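Local coordinates for protein rubber oxygenase (Streptomyces sp., PDB 5O1L) that cleaves the double bonds of natural and synthetic poly(cis-1,4-isoprene) rubber by adding oxygen, using a non-covalently bound b-type heme, at residues P321-Y329 against L341-A352. Residues are numbered along the deposited sequence; the frame is centred on the assembly and turned at random.
Sequences PLIGAFSRY and LAKQPVLERLIA
Ala325 is the small bump at the centre: its CB drops into a hollow between Leu347, Gln344 and Ile351, 3.6 Å from Leu347 CB. Ile351 splits its branches, CD1 reaching back to this methyl while CG2 lies over one face of the Tyr329 ring in a CH-pi contact, 3.6 Å from the ring centroid. Tyr329 CG stands anti to the backbone N (chi1 170°), which lays the ring alongside the second helix. Next along the helix, Arg328 reaches back between the loop 341-344 and Glu348. Its CG rubs Leu341 CB at 3.7 Å; then the chain bends at chi3 (65°), bringing NH1 to Leu341 O at 2.9 Å and NE to Glu348 OE1 at 3.2 Å, a salt bridge. Lys343 CG covers one guanidinium face, and Asp337 makes salt bridges to Arg328 NH1 and Lys343 NZ. Glu348 OE1 also accepts from the backbone N of Gln344, the N-cap residue, at 2.8 Å. A methionine in place of Arg328 would probably leave Glu348 without its charged mate and Leu341 O without this donor. Segments 321-329 and 345-352 cross at -53°, a helix-on-helix packing with helix 333-339 between them in the chain, in the all-alpha, globin-clan catalytic domain, away from the heme.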
loop_
_atom_site.group_PDB
_atom_site.type_symbol
_atom_site.label_atom_id
_atom_site.label_comp_id
_atom_site.label_asym_id
_atom_site.label_seq_id
_atom_site.Cartn_x
_atom_site.Cartn_y
_atom_site.Cartn_z
ATOM N N PRO A 321 -2.921 14.824 19.407
ATOM C CA PRO A 321 -1.541 14.778 19.866
ATOM C C PRO A 321 -1.002 13.369 19.910
ATOM O O PRO A 321 0.183 13.191 19.687
ATOM C CB PRO A 321 -1.607 15.370 21.275
ATOM C CG PRO A 321 -2.764 16.239 21.178
ATOM C CD PRO A 321 -3.786 15.473 20.408
ATOM N N LEU A 322 -1.815 12.387 20.183
ATOM C CA LEU A 322 -1.331 10.969 20.131
ATOM C C LEU A 322 -0.999 10.588 18.708
ATOM O O LEU A 322 0.038 9.904 18.424
ATOM C CB LEU A 322 -2.378 9.971 20.678
ATOM C CG LEU A 322 -2.535 10.012 22.190
ATOM C CD1 LEU A 322 -3.587 8.939 22.544
ATOM C CD2 LEU A 322 -1.224 9.740 22.869
ATOM N N ILE A 323 -1.819 10.980 17.751
ATOM C CA ILE A 323 -1.545 10.636 16.364
ATOM C C ILE A 323 -0.270 11.280 15.918
ATOM O O ILE A 323 0.592 10.640 15.313
ATOM C CB ILE A 323 -2.661 11.168 15.399
ATOM C CG1 ILE A 323 -3.948 10.445 15.655
ATOM C CG2 ILE A 323 -2.229 11.048 13.919
ATOM C CD1 ILE A 323 -5.177 11.204 15.155
ATOM N N GLY A 324 -0.070 12.543 16.253
ATOM C CA GLY A 324 1.081 13.244 15.875
ATOM C C GLY A 324 2.332 12.660 16.469
ATOM O O GLY A 324 3.339 12.517 15.780
ATOM N N ALA A 325 2.280 12.388 17.763
ATOM C CA ALA A 325 3.446 11.915 18.445
ATOM C C ALA A 325 3.828 10.525 17.947
ATOM O O ALA A 325 4.965 10.300 17.707
ATOM C CB ALA A 325 3.215 11.909 19.955
ATOM N N PHE A 326 2.858 9.638 17.857
ATOM C CA PHE A 326 3.157 8.288 17.402
ATOM C C PHE A 326 3.586 8.275 15.939
ATOM O O PHE A 326 4.510 7.527 15.559
ATOM C CB PHE A 326 1.985 7.342 17.652
ATOM C CG PHE A 326 2.368 5.892 17.449
ATOM C CD1 PHE A 326 3.168 5.293 18.385
ATOM C CD2 PHE A 326 1.966 5.227 16.354
ATOM C CE1 PHE A 326 3.554 3.991 18.259
ATOM C CE2 PHE A 326 2.436 3.886 16.169
ATOM C CZ PHE A 326 3.212 3.362 17.088
ATOM N N SER A 327 2.985 9.144 15.124
ATOM C CA SER A 327 3.374 9.167 13.715
ATOM C C SER A 327 4.792 9.763 13.524
ATOM O O SER A 327 5.581 9.329 12.683
ATOM C CB SER A 327 2.373 9.931 12.916
ATOM O OG SER A 327 1.124 9.296 13.022
ATOM N N ARG A 328 5.181 10.758 14.301
ATOM C CA ARG A 328 6.492 11.291 14.260
ATOM C C ARG A 328 7.485 10.284 14.744
ATOM O O ARG A 328 8.572 10.168 14.186
ATOM C CB ARG A 328 6.600 12.593 15.107
ATOM C CG ARG A 328 5.911 13.740 14.420
ATOM C CD ARG A 328 5.959 15.020 15.243
ATOM N NE ARG A 328 7.305 15.427 15.350
ATOM C CZ ARG A 328 8.009 16.088 14.416
ATOM N NH1 ARG A 328 7.446 16.633 13.380
ATOM N NH2 ARG A 328 9.306 16.235 14.593
ATOM N N TYR A 329 7.158 9.516 15.768
ATOM C CA TYR A 329 8.049 8.464 16.254
ATOM C C TYR A 329 8.257 7.412 15.146
ATOM O O TYR A 329 9.377 6.903 15.008
ATOM C CB TYR A 329 7.370 7.843 17.459
ATOM C CG TYR A 329 8.029 6.575 17.947
ATOM C CD1 TYR A 329 9.270 6.596 18.482
ATOM C CD2 TYR A 329 7.350 5.369 17.894
ATOM C CE1 TYR A 329 9.866 5.420 18.890
ATOM C CE2 TYR A 329 7.888 4.214 18.356
ATOM C CZ TYR A 329 9.113 4.233 18.862
ATOM O OH TYR A 329 9.677 3.030 19.299
ATOM N N LEU A 341 3.716 17.497 10.655
ATOM C CA LEU A 341 3.141 16.986 11.905
ATOM C C LEU A 341 3.671 17.817 13.065
ATOM O O LEU A 341 4.890 17.939 13.222
ATOM C CB LEU A 341 3.526 15.510 12.150
ATOM C CG LEU A 341 3.043 14.605 11.053
ATOM C CD1 LEU A 341 3.553 13.202 11.385
ATOM C CD2 LEU A 341 1.539 14.657 10.872
ATOM N N ALA A 342 2.747 18.370 13.841
ATOM C CA ALA A 342 3.133 19.223 14.962
ATOM C C ALA A 342 4.012 18.448 15.978
ATOM O O ALA A 342 3.741 17.252 16.271
ATOM C CB ALA A 342 1.910 19.781 15.648
ATOM N N LYS A 343 4.971 19.163 16.547
ATOM C CA LYS A 343 5.870 18.585 17.536
ATOM C C LYS A 343 5.170 18.274 18.855
ATOM O O LYS A 343 4.369 19.051 19.365
ATOM C CB LYS A 343 7.030 19.515 17.779
ATOM C CG LYS A 343 7.995 19.521 16.578
ATOM C CD LYS A 343 9.351 20.072 16.931
ATOM C CE LYS A 343 10.277 19.783 15.746
ATOM N NZ LYS A 343 9.747 20.370 14.481
ATOM N N GLN A 344 5.441 17.068 19.378
ATOM C CA GLN A 344 4.931 16.610 20.659
ATOM C C GLN A 344 6.117 16.033 21.445
ATOM O O GLN A 344 6.116 14.836 21.754
ATOM C CB GLN A 344 3.887 15.491 20.435
ATOM C CG GLN A 344 2.598 15.939 19.777
ATOM C CD GLN A 344 1.728 16.990 20.520
ATOM O OE1 GLN A 344 0.869 17.545 19.867
ATOM N NE2 GLN A 344 1.851 17.167 21.846
ATOM N N PRO A 345 7.063 16.873 21.881
ATOM C CA PRO A 345 8.290 16.340 22.482
ATOM C C PRO A 345 8.105 15.550 23.734
ATOM O O PRO A 345 8.778 14.493 23.852
ATOM C CB PRO A 345 9.172 17.553 22.754
ATOM C CG PRO A 345 8.311 18.725 22.588
ATOM C CD PRO A 345 7.143 18.335 21.683
ATOM N N VAL A 346 7.204 15.886 24.592
ATOM C CA VAL A 346 6.986 15.072 25.805
ATOM C C VAL A 346 6.441 13.689 25.441
ATOM O O VAL A 346 7.062 12.674 25.820
ATOM C CB VAL A 346 6.064 15.749 26.800
ATOM C CG1 VAL A 346 5.499 14.787 27.890
ATOM C CG2 VAL A 346 6.804 16.917 27.437
ATOM N N LEU A 347 5.366 13.604 24.638
ATOM C CA LEU A 347 4.858 12.329 24.285
ATOM C C LEU A 347 5.815 11.581 23.404
ATOM O O LEU A 347 5.936 10.375 23.569
ATOM C CB LEU A 347 3.544 12.478 23.522
ATOM C CG LEU A 347 2.308 12.801 24.376
ATOM C CD1 LEU A 347 1.163 13.277 23.457
ATOM C CD2 LEU A 347 1.839 11.560 25.171
ATOM N N GLU A 348 6.516 12.231 22.516
ATOM C CA GLU A 348 7.481 11.494 21.677
ATOM C C GLU A 348 8.611 10.861 22.495
ATOM O O GLU A 348 9.042 9.738 22.212
ATOM C CB GLU A 348 8.073 12.405 20.643
ATOM C CG GLU A 348 7.144 12.800 19.488
ATOM C CD GLU A 348 7.735 13.909 18.579
ATOM O OE1 GLU A 348 7.290 15.108 18.547
ATOM O OE2 GLU A 348 8.683 13.608 17.769
ATOM N N ARG A 349 9.068 11.523 23.532
ATOM C CA ARG A 349 10.104 10.961 24.393
ATOM C C ARG A 349 9.525 9.830 25.266
ATOM O O ARG A 349 10.226 8.820 25.437
ATOM C CB ARG A 349 10.683 12.058 25.290
ATOM C CG ARG A 349 11.819 11.531 26.160
ATOM C CD ARG A 349 12.560 12.708 26.811
ATOM N NE ARG A 349 13.253 13.499 25.780
ATOM C CZ ARG A 349 14.190 14.438 26.006
ATOM N NH1 ARG A 349 14.761 15.070 24.984
ATOM N NH2 ARG A 349 14.568 14.749 27.235
ATOM N N LEU A 350 8.315 9.931 25.768
ATOM C CA LEU A 350 7.684 8.873 26.503
ATOM C C LEU A 350 7.581 7.632 25.584
ATOM O O LEU A 350 7.823 6.499 26.028
ATOM C CB LEU A 350 6.275 9.231 27.016
ATOM C CG LEU A 350 6.187 10.317 28.105
ATOM C CD1 LEU A 350 4.723 10.565 28.356
ATOM C CD2 LEU A 350 6.917 9.878 29.379
ATOM N N ILE A 351 7.127 7.847 24.368
ATOM C CA ILE A 351 6.952 6.742 23.409
ATOM C C ILE A 351 8.253 6.136 23.043
ATOM O O ILE A 351 8.389 4.891 23.068
ATOM C CB ILE A 351 6.184 7.201 22.141
ATOM C CG1 ILE A 351 4.780 7.583 22.493
ATOM C CG2 ILE A 351 6.195 6.108 21.066
ATOM C CD1 ILE A 351 4.056 8.327 21.442
ATOM N N ALA A 352 9.290 6.932 22.758
ATOM C CA ALA A 352 10.548 6.311 22.401
ATOM C C ALA A 352 11.152 5.505 23.523
ATOM O O ALA A 352 11.841 4.472 23.255
ATOM C CB ALA A 352 11.519 7.438 21.976
HETATM O O HOH W 1 10.637 14.637 16.536
HETATM O O HOH W 2 12.174 3.610 20.583
#